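Local structure of 3-HSA hydroxylase, oxygenase (Rhodococcus sp., 2RFQ) at residues G90-H95 with W150-G155; W233-P238 with L320-D325; I241-V246 with R295-N300; Y377-T382 with I389-V394. The protein hydroxylates the steroid catabolite 3-HSA to the catechol 3,4-DHSA with reduced FMN and dioxygen, during bacterial breakdown of cholesterol. One frame throughout, in Å; residues are numbered along the deposited sequence.

Contact 1: G90-H95 with W150-G155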
# COMPACT_ATOMS: atom_id res chain seq x y z
N GLY A 90 32.76 -4.05 -10.96
CA GLY A 90 33.60 -3.45 -9.93
C GLY A 90 33.74 -4.37 -8.72
O GLY A 90 34.82 -4.48 -8.14
N VAL A 91 32.66 -5.04 -8.34
CA VAL A 91 32.71 -5.89 -7.14
C VAL A 91 33.55 -7.15 -7.38
O VAL A 91 34.06 -7.75 -6.44
CB VAL A 91 31.31 -6.22 -6.59
CG1 VAL A 91 30.77 -7.54 -7.17
CG2 VAL A 91 31.38 -6.31 -5.05
N HIS A 92 33.71 -7.55 -8.65
CA HIS A 92 34.54 -8.72 -8.94
C HIS A 92 35.99 -8.49 -8.56
O HIS A 92 36.71 -9.44 -8.32
CB HIS A 92 34.42 -9.13 -10.40
CG HIS A 92 33.02 -9.46 -10.79
ND1 HIS A 92 32.53 -9.25 -12.06
CD2 HIS A 92 31.98 -9.93 -10.05
CE1 HIS A 92 31.26 -9.61 -12.10
NE2 HIS A 92 30.91 -10.02 -10.90
N ASN A 93 36.40 -7.23 -8.50
CA ASN A 93 37.79 -6.91 -8.10
C ASN A 93 37.99 -7.09 -6.60
O ASN A 93 39.10 -7.39 -6.14
CB ASN A 93 38.20 -5.51 -8.59
CG ASN A 93 38.34 -5.46 -10.12
OD1 ASN A 93 38.30 -6.50 -10.78
ND2 ASN A 93 38.47 -4.26 -10.67
N TRP A 94 36.90 -6.96 -5.86
CA TRP A 94 36.85 -7.32 -4.46
C TRP A 94 36.90 -8.86 -4.33
O TRP A 94 37.67 -9.42 -3.55
CB TRP A 94 35.56 -6.75 -3.82
CG TRP A 94 35.36 -7.09 -2.35
CD1 TRP A 94 35.72 -6.32 -1.27
CD2 TRP A 94 34.76 -8.28 -1.81
NE1 TRP A 94 35.40 -6.97 -0.09
CE2 TRP A 94 34.80 -8.16 -0.39
CE3 TRP A 94 34.18 -9.42 -2.38
CZ2 TRP A 94 34.29 -9.14 0.45
CZ3 TRP A 94 33.68 -10.43 -1.51
CH2 TRP A 94 33.75 -10.27 -0.13
N HIS A 95 36.06 -9.54 -5.10
CA HIS A 95 36.00 -11.01 -5.03
C HIS A 95 37.35 -11.63 -5.38
O HIS A 95 37.83 -12.54 -4.67
CB HIS A 95 34.90 -11.55 -5.97
CG HIS A 95 34.58 -13.00 -5.77
ND1 HIS A 95 33.72 -13.69 -6.60
CD2 HIS A 95 34.99 -13.89 -4.83
CE1 HIS A 95 33.61 -14.94 -6.19
NE2 HIS A 95 34.36 -15.09 -5.10
N TRP A 150 38.06 -12.34 -18.24
CA TRP A 150 37.92 -13.50 -17.35
C TRP A 150 36.50 -13.51 -16.82
O TRP A 150 35.82 -12.48 -16.81
CB TRP A 150 38.80 -13.35 -16.11
CG TRP A 150 40.28 -13.45 -16.39
CD1 TRP A 150 41.07 -12.45 -16.91
CD2 TRP A 150 41.15 -14.57 -16.16
NE1 TRP A 150 42.37 -12.89 -17.02
CE2 TRP A 150 42.45 -14.18 -16.57
CE3 TRP A 150 40.96 -15.87 -15.64
CZ2 TRP A 150 43.56 -15.05 -16.48
CZ3 TRP A 150 42.07 -16.74 -15.55
CH2 TRP A 150 43.35 -16.31 -15.98
N ALA A 151 36.05 -14.68 -16.36
CA ALA A 151 34.76 -14.77 -15.67
C ALA A 151 34.91 -15.56 -14.40
O ALA A 151 35.74 -16.48 -14.34
CB ALA A 151 33.70 -15.42 -16.56
N VAL A 152 34.14 -15.20 -13.38
CA VAL A 152 33.99 -16.06 -12.21
C VAL A 152 32.58 -16.62 -12.21
O VAL A 152 31.58 -15.88 -12.32
CB VAL A 152 34.33 -15.34 -10.88
CG1 VAL A 152 35.83 -15.11 -10.77
CG2 VAL A 152 33.56 -14.02 -10.75
N LEU A 153 32.52 -17.94 -12.16
CA LEU A 153 31.31 -18.68 -12.48
C LEU A 153 30.95 -19.58 -11.32
O LEU A 153 31.76 -20.41 -10.90
CB LEU A 153 31.53 -19.49 -13.77
CG LEU A 153 31.88 -18.62 -15.00
CD1 LEU A 153 32.27 -19.49 -16.18
CD2 LEU A 153 30.73 -17.71 -15.35
N GLY A 154 29.74 -19.38 -10.77
CA GLY A 154 29.32 -20.09 -9.55
C GLY A 154 28.77 -21.48 -9.86
O GLY A 154 27.99 -21.67 -10.80
N GLY A 155 29.16 -22.47 -9.07
CA GLY A 155 28.58 -23.78 -9.27
C GLY A 155 29.08 -24.77 -8.25
O GLY A 155 30.02 -24.47 -7.49

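Contact 2: W233-P238 with L320-D325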
# COMPACT_ATOMS: atom_id res chain seq x y z
N TRP A 233 30.12 -11.62 2.23
CA TRP A 233 29.55 -11.70 0.88
C TRP A 233 28.04 -11.43 0.88
O TRP A 233 27.53 -10.82 -0.06
CB TRP A 233 29.83 -13.08 0.28
CG TRP A 233 29.39 -13.28 -1.16
CD1 TRP A 233 28.48 -14.19 -1.61
CD2 TRP A 233 29.89 -12.60 -2.34
NE1 TRP A 233 28.37 -14.11 -2.98
CE2 TRP A 233 29.22 -13.16 -3.45
CE3 TRP A 233 30.83 -11.59 -2.55
CZ2 TRP A 233 29.47 -12.74 -4.77
CZ3 TRP A 233 31.06 -11.15 -3.87
CH2 TRP A 233 30.38 -11.74 -4.96
N GLY A 234 27.35 -11.90 1.92
CA GLY A 234 25.89 -11.74 2.01
C GLY A 234 25.44 -10.29 2.08
O GLY A 234 24.28 -9.98 1.80
N THR A 235 26.34 -9.40 2.52
CA THR A 235 26.13 -7.96 2.37
C THR A 235 26.71 -7.37 1.07
O THR A 235 26.05 -6.61 0.37
CB THR A 235 26.68 -7.19 3.59
OG1 THR A 235 25.92 -7.57 4.75
CG2 THR A 235 26.53 -5.67 3.39
N ILE A 236 27.96 -7.71 0.77
CA ILE A 236 28.66 -7.10 -0.36
C ILE A 236 27.98 -7.33 -1.70
O ILE A 236 27.80 -6.37 -2.50
CB ILE A 236 30.12 -7.65 -0.40
CG1 ILE A 236 30.89 -7.10 0.81
CG2 ILE A 236 30.80 -7.35 -1.76
CD1 ILE A 236 31.33 -5.59 0.67
N HIS A 237 27.62 -8.58 -1.98
CA HIS A 237 27.07 -8.87 -3.33
C HIS A 237 25.64 -8.35 -3.45
O HIS A 237 25.34 -7.59 -4.37
CB HIS A 237 27.24 -10.35 -3.67
CG HIS A 237 26.58 -10.75 -4.95
ND1 HIS A 237 26.84 -10.12 -6.15
CD2 HIS A 237 25.66 -11.71 -5.22
CE1 HIS A 237 26.11 -10.68 -7.11
NE2 HIS A 237 25.39 -11.64 -6.56
N PRO A 238 24.75 -8.71 -2.50
CA PRO A 238 23.41 -8.13 -2.64
C PRO A 238 23.37 -6.58 -2.65
O PRO A 238 22.56 -5.98 -3.36
CB PRO A 238 22.63 -8.72 -1.46
CG PRO A 238 23.32 -10.06 -1.24
CD PRO A 238 24.80 -9.69 -1.39
N LEU A 320 21.94 -9.96 9.28
CA LEU A 320 20.50 -10.16 9.03
C LEU A 320 19.79 -8.84 8.75
O LEU A 320 18.97 -8.74 7.80
CB LEU A 320 19.83 -10.87 10.22
CG LEU A 320 20.22 -12.34 10.39
CD1 LEU A 320 19.79 -12.85 11.78
CD2 LEU A 320 19.61 -13.21 9.29
N ARG A 321 20.10 -7.81 9.55
CA ARG A 321 19.52 -6.48 9.30
C ARG A 321 19.92 -5.94 7.92
O ARG A 321 19.10 -5.31 7.23
CB ARG A 321 19.91 -5.45 10.38
CG ARG A 321 19.10 -5.65 11.65
CD ARG A 321 19.29 -4.49 12.61
NE ARG A 321 20.58 -4.57 13.27
CZ ARG A 321 21.57 -3.71 13.16
NH1 ARG A 321 21.46 -2.63 12.38
NH2 ARG A 321 22.69 -3.93 13.85
N ALA A 322 21.16 -6.19 7.53
CA ALA A 322 21.67 -5.75 6.24
C ALA A 322 20.84 -6.34 5.12
O ALA A 322 20.37 -5.62 4.25
CB ALA A 322 23.16 -6.11 6.09
N ARG A 323 20.62 -7.65 5.17
CA ARG A 323 19.78 -8.29 4.14
C ARG A 323 18.34 -7.78 4.12
O ARG A 323 17.77 -7.51 3.06
CB ARG A 323 19.85 -9.81 4.29
CG ARG A 323 21.12 -10.40 3.68
CD ARG A 323 20.98 -10.47 2.16
NE ARG A 323 20.06 -11.57 1.78
CZ ARG A 323 19.26 -11.57 0.72
NH1 ARG A 323 19.19 -10.52 -0.11
NH2 ARG A 323 18.52 -12.65 0.48
N ARG A 324 17.76 -7.65 5.32
CA ARG A 324 16.41 -7.10 5.48
C ARG A 324 16.26 -5.75 4.78
O ARG A 324 15.36 -5.56 3.98
CB ARG A 324 16.09 -6.95 6.97
CG ARG A 324 14.76 -6.24 7.26
CD ARG A 324 14.66 -5.76 8.72
NE ARG A 324 15.54 -4.62 8.93
CZ ARG A 324 15.89 -4.13 10.12
NH1 ARG A 324 15.44 -4.68 11.27
NH2 ARG A 324 16.68 -3.06 10.17
N ASP A 325 17.17 -4.83 5.07
CA ASP A 325 17.07 -3.47 4.56
C ASP A 325 17.49 -3.37 3.10
O ASP A 325 17.07 -2.45 2.40
CB ASP A 325 17.92 -2.54 5.42
CG ASP A 325 17.37 -2.38 6.85
OD1 ASP A 325 16.17 -2.65 7.09
OD2 ASP A 325 18.17 -1.99 7.73

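Contact 3: I241-V246 with R295-N300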
# COMPACT_ATOMS: atom_id res chain seq x y z
N ILE A 241 23.85 -5.23 -6.00
CA ILE A 241 22.64 -5.36 -6.78
C ILE A 241 21.61 -4.28 -6.44
O ILE A 241 20.92 -3.77 -7.33
CB ILE A 241 22.05 -6.81 -6.57
CG1 ILE A 241 23.06 -7.85 -7.05
CG2 ILE A 241 20.61 -6.93 -7.14
CD1 ILE A 241 23.58 -7.62 -8.51
N SER A 242 21.50 -3.91 -5.17
CA SER A 242 20.54 -2.87 -4.80
C SER A 242 21.05 -1.46 -5.10
O SER A 242 20.27 -0.58 -5.49
CB SER A 242 20.14 -2.96 -3.31
OG SER A 242 19.47 -4.18 -3.06
N ALA A 243 22.34 -1.22 -4.87
CA ALA A 243 22.89 0.16 -5.03
C ALA A 243 22.58 0.79 -6.40
O ALA A 243 22.16 1.95 -6.45
CB ALA A 243 24.40 0.19 -4.71
N PRO A 244 22.77 0.05 -7.51
CA PRO A 244 22.44 0.66 -8.81
C PRO A 244 20.95 0.94 -8.97
O PRO A 244 20.58 1.92 -9.57
CB PRO A 244 22.97 -0.34 -9.85
CG PRO A 244 23.12 -1.65 -9.11
CD PRO A 244 23.31 -1.33 -7.65
N ILE A 245 20.10 0.11 -8.37
CA ILE A 245 18.65 0.36 -8.46
C ILE A 245 18.29 1.61 -7.68
O ILE A 245 17.51 2.45 -8.16
CB ILE A 245 17.85 -0.87 -8.06
CG1 ILE A 245 18.20 -2.04 -8.99
CG2 ILE A 245 16.36 -0.55 -8.11
CD1 ILE A 245 17.62 -3.42 -8.53
N VAL A 246 18.84 1.74 -6.47
CA VAL A 246 18.72 3.00 -5.72
C VAL A 246 19.20 4.21 -6.58
O VAL A 246 18.52 5.22 -6.68
CB VAL A 246 19.43 2.93 -4.35
CG1 VAL A 246 19.38 4.29 -3.65
CG2 VAL A 246 18.74 1.84 -3.50
N ARG A 295 19.91 5.53 3.07
CA ARG A 295 20.37 5.59 4.47
C ARG A 295 20.57 4.21 5.05
O ARG A 295 21.59 3.95 5.68
CB ARG A 295 19.39 6.37 5.33
CG ARG A 295 19.52 7.89 5.16
CD ARG A 295 18.59 8.55 6.16
NE ARG A 295 18.47 10.00 5.93
CZ ARG A 295 19.30 10.90 6.45
NH1 ARG A 295 20.31 10.54 7.25
NH2 ARG A 295 19.14 12.19 6.18
N GLN A 296 19.61 3.32 4.81
CA GLN A 296 19.76 1.94 5.34
C GLN A 296 20.82 1.14 4.59
O GLN A 296 21.66 0.45 5.20
CB GLN A 296 18.42 1.22 5.30
CG GLN A 296 17.42 1.90 6.22
CD GLN A 296 16.14 1.11 6.39
OE1 GLN A 296 15.47 0.77 5.40
NE2 GLN A 296 15.80 0.80 7.66
N LEU A 297 20.79 1.22 3.26
CA LEU A 297 21.72 0.43 2.46
C LEU A 297 23.17 0.81 2.74
O LEU A 297 24.00 -0.06 2.99
CB LEU A 297 21.40 0.59 0.96
CG LEU A 297 22.13 -0.40 0.05
CD1 LEU A 297 21.49 -1.81 0.16
CD2 LEU A 297 22.03 0.10 -1.36
N SER A 298 23.45 2.11 2.72
CA SER A 298 24.79 2.57 3.04
C SER A 298 25.10 2.46 4.54
O SER A 298 26.24 2.14 4.94
CB SER A 298 24.98 3.99 2.51
OG SER A 298 24.21 4.94 3.21
N GLY A 299 24.08 2.67 5.38
CA GLY A 299 24.22 2.60 6.85
C GLY A 299 24.67 1.24 7.36
O GLY A 299 25.58 1.15 8.21
N ASN A 300 24.02 0.19 6.89
CA ASN A 300 24.39 -1.15 7.32
C ASN A 300 25.82 -1.49 6.86
O ASN A 300 26.58 -2.09 7.60
CB ASN A 300 23.38 -2.18 6.81
CG ASN A 300 22.03 -2.06 7.48
OD1 ASN A 300 20.98 -2.19 6.80
ND2 ASN A 300 22.03 -1.84 8.79

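Contact 4: Y377-T382 with I389-V394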
# COMPACT_ATOMS: atom_id res chain seq x y z
N TYR A 377 13.37 -11.45 4.24
CA TYR A 377 12.44 -11.12 5.34
C TYR A 377 12.16 -12.33 6.21
O TYR A 377 12.19 -12.23 7.45
CB TYR A 377 11.11 -10.57 4.81
CG TYR A 377 11.18 -9.25 4.09
CD1 TYR A 377 12.23 -8.34 4.31
CD2 TYR A 377 10.17 -8.89 3.22
CE1 TYR A 377 12.28 -7.09 3.64
CE2 TYR A 377 10.18 -7.63 2.55
CZ TYR A 377 11.25 -6.75 2.76
OH TYR A 377 11.29 -5.53 2.10
N VAL A 378 11.92 -13.47 5.58
CA VAL A 378 11.66 -14.69 6.34
C VAL A 378 12.89 -15.03 7.17
O VAL A 378 12.77 -15.36 8.36
CB VAL A 378 11.26 -15.85 5.40
CG1 VAL A 378 11.26 -17.19 6.14
CG2 VAL A 378 9.88 -15.55 4.80
N MSE A 379 14.07 -14.92 6.57
CA MSE A 379 15.31 -15.23 7.30
C MSE A 379 15.49 -14.30 8.51
O MSE A 379 15.83 -14.75 9.61
CB MSE A 379 16.52 -15.08 6.38
CG MSE A 379 17.79 -15.44 7.10
SE MSE A 379 19.33 -15.23 5.93
CE MSE A 379 19.09 -13.36 5.47
N TYR A 380 15.26 -13.02 8.29
CA TYR A 380 15.36 -12.04 9.38
C TYR A 380 14.40 -12.42 10.51
O TYR A 380 14.79 -12.44 11.69
CB TYR A 380 15.04 -10.63 8.87
CG TYR A 380 14.98 -9.64 10.01
CD1 TYR A 380 16.15 -9.06 10.51
CD2 TYR A 380 13.77 -9.32 10.61
CE1 TYR A 380 16.10 -8.17 11.56
CE2 TYR A 380 13.71 -8.46 11.67
CZ TYR A 380 14.87 -7.87 12.14
OH TYR A 380 14.78 -6.99 13.20
N GLY A 381 13.14 -12.68 10.16
CA GLY A 381 12.14 -13.10 11.17
C GLY A 381 12.51 -14.37 11.92
O GLY A 381 12.27 -14.49 13.13
N THR A 382 13.09 -15.33 11.19
CA THR A 382 13.59 -16.55 11.79
C THR A 382 14.62 -16.22 12.86
O THR A 382 14.57 -16.75 13.97
CB THR A 382 14.16 -17.49 10.70
OG1 THR A 382 13.11 -17.81 9.76
CG2 THR A 382 14.68 -18.81 11.31
N ILE A 389 18.84 -20.91 11.15
CA ILE A 389 18.89 -20.39 9.79
C ILE A 389 19.90 -21.19 8.97
O ILE A 389 21.04 -21.34 9.41
CB ILE A 389 19.30 -18.90 9.80
CG1 ILE A 389 18.15 -18.06 10.35
CG2 ILE A 389 19.75 -18.44 8.39
CD1 ILE A 389 18.53 -16.68 10.78
N THR A 390 19.48 -21.69 7.81
CA THR A 390 20.40 -22.43 6.93
C THR A 390 20.70 -21.71 5.61
O THR A 390 21.62 -22.08 4.89
CB THR A 390 19.87 -23.83 6.58
OG1 THR A 390 18.60 -23.72 5.94
CG2 THR A 390 19.73 -24.71 7.84
N ASP A 391 19.91 -20.68 5.30
CA ASP A 391 20.13 -19.90 4.09
C ASP A 391 21.53 -19.26 4.20
O ASP A 391 21.89 -18.69 5.26
CB ASP A 391 19.03 -18.84 3.98
CG ASP A 391 19.05 -18.05 2.68
OD1 ASP A 391 20.07 -18.05 1.95
OD2 ASP A 391 18.02 -17.41 2.42
N THR A 392 22.32 -19.38 3.14
CA THR A 392 23.68 -18.86 3.16
C THR A 392 23.81 -17.43 2.59
O THR A 392 24.91 -16.85 2.62
CB THR A 392 24.64 -19.78 2.39
OG1 THR A 392 24.31 -19.74 1.00
CG2 THR A 392 24.53 -21.23 2.88
N MSE A 393 22.71 -16.88 2.08
CA MSE A 393 22.74 -15.54 1.46
C MSE A 393 22.55 -14.52 2.60
O MSE A 393 21.49 -13.92 2.80
CB MSE A 393 21.71 -15.41 0.33
CG MSE A 393 21.83 -14.09 -0.43
SE MSE A 393 20.52 -14.04 -1.89
CE MSE A 393 21.47 -15.12 -3.24
N VAL A 394 23.62 -14.36 3.37
CA VAL A 394 23.62 -13.51 4.56
C VAL A 394 25.06 -13.35 5.05
O VAL A 394 25.40 -12.32 5.64
CB VAL A 394 22.76 -14.12 5.70
CG1 VAL A 394 23.31 -15.51 6.10
CG2 VAL A 394 22.71 -13.18 6.94
OXT VAL A 394 25.86 -14.28 4.85

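Contact 1: G90-H95 with W150-G155
V152 on strand 150-159 sends its side chain at H92 and H95, two histidines one turn apart on helix 80-96. From V152 CB, which lies 4.6 Å from H95 ND1, the valine splits into two methyls that are placed differently. CG1 stands anti to the carbonyl carbon (chi1 -72°), whereas CG2 is held in the crowded position between N and C, and this is the branch that reaches the helix. V152 CG2 comes 4.2 Å from H95 ND1 and 4.4 Å from H92 CD2, meeting both rings obliquely. H95, its CG anti to the backbone N (chi1 -169°), runs past the valine in the opposite direction, with ND1 near CG2. With the CA atoms of H92 and V152 8.1 Å apart, helix and strand are bridged by one methyl group, and the contact is small and purely van der Waals. The polar ends of the histidines are engaged elsewhere: H92 ND1 bonds to the carbonyl O of I116, and H95 ND1 to the hydroxyl of Y120, which is assigned to the FMN site by similarity. S118, assigned in the same way, has its side chain about 3 Å from that of H92 at the nearest atoms. In the acyl-CoA dehydrogenase fold this is where the N-terminal helices pack on the middle beta domain. Strand 150-159 runs there parallel to strand 116-119 and antiparallel to strand 162-172, while the H95 ring also meets W233 at the start of helix 233-266.

Contact 2: W233-P238 with L320-D325
Helices 233-266 and 316-344 run side by side in the same direction here, their short axes inclined by 22° and 9.4 Å apart, with the CA atoms of T235 and A322 the nearest at 6.3 Å. The methyl of A322 fits against the hydroxyl of T235, CB to OG1 at 3.4 Å; that OG1 also bonds to E304 of helix 277-309, so a third helix closes over the pair. P238 has no N-H to give to G234 O, and the helix is kinked there; R323 CD lies 3.4 Å from that G234 O. These two long helices lie side by side in the C-terminal helical domain of the acyl-CoA dehydrogenase fold. The R323 chain is bent twice, at chi2 (-78°) and chi3 (-74°), which carries it across the P238 ring at about a right angle: CD lies 4.1 Å from P238 CG, and the guanidinium, tilted to the proline, brings NH1 equally near to CB. Its nitrogens then bond outward, NE to the carbonyl of M393 and NH1 to Q326 and the carbonyl of A370. A leucine in its place would probably leave those two carbonyls and Q326 without this donor and P238 without part of its packing. On the far flank, R324 grips the D325 carboxylate side-on, NE to OD1 at 2.8 Å, and D325 also bonds to S288 of a second subunit.

Contact 3: I241-V246 with R295-N300
L297 points its forked end straight at helix 233-266, where S242, A243 and V246 receive it. With CG anti to the backbone N (chi1 -168°), the leucine stands out from its own helix. CD1 meets S242 alone, resting on its methylene, 3.9 Å from S242 CB, while CD2 touches A243, V246 and also the S242 CB. L297 CD2 goes deeper, against the backbone of A243, 3.8 Å from both N and CA, with A243 CB at 4.1 Å; V246 CG2 comes to 4.3 Å of the same CD2. The A243 side chain leans across the approach, while those of S242 and V246 face the leucine. S242 meets the leucine through CB, its OG being bonded to T330 and Q326 of helix 316-344, so the hydroxyl is satisfied within an otherwise oily contact. The helices run roughly antiparallel, at 144°, with their short axes 10.8 Å apart, a gap that this single leucine spans. Q326 also packs on L297, bringing helix 316-344 into the same C-terminal helical cluster. Beyond A243 and P244 lies helix 65-76, and I241 and I245 rest on W84 of helix 80-96, whereas Q296, on helix 277-309, bonds to D291 and S288 of a second subunit.

Contact 4: Y377-T382 with I389-V394
D391, whose CB touches the selenium of M379 at 4.1 Å, carries a carboxylate that finds its partners away from M379. M393 N meets D391 OD1 from above the carboxylate plane, 42° out of it, in a nearly straight 2.9 Å bond that makes an Asx turn. The C-terminal tail wraps M379, modelled as selenomethionine, with this turn beside the selenium. The M379 chain runs out extended, CG anti to the backbone N, and bends only at its last torsion (57°), laying the selenium 3.6 Å from V394 CB and the methyl CE 3.6 Å from the carbonyl O of M393. Nearer the helix, the I389 side chain crosses that of M379 at about a right angle: I389 CG2 sits 3.8 Å from M379 CG, and CD1 lies on the backbone, 3.5 Å from M379 O. I389 CG1 slides alongside T382 CG2 at 3.7 Å, while T382 OG1 donates to V378 O and also bonds to K280 of a second subunit. Cutting I389 back to an alanine removes these three carbons and would probably open a gap beside M379 CG and the T382 methyl, with less restraint on the M379 side chain. Between 377-382 and 389-394 themselves the contact is thus mainly apolar, while R375, earlier on the same helix, adds a salt bridge to D391 OD1. M393 O accepts from R323, and the tail's position probably also depends on the flanking salt bridges, R375 to D391 and R319 to the V394 carboxylate.

Contacts 1, 2 and 3 are buried, their centres 10 to 12 Å from that of the chain; contact 4, 21 Å out, is partly exposed. Contacts 2 and 3 share helix 233-266 and lie 10 Å apart, contact 3 nested within the loop that contact 2 closes. Contact 2 links the others: W233 packs against W94 of contact 1, and R323 probably bonds to the tail of contact 4. Contact 1 alone joins helix to sheet and leaves other subunits untouched, whereas the other three reach a second subunit. Across all four the touching is van der Waals, but the polar groups differ, from histidines beside the presumed FMN site to arginines and a chain terminus.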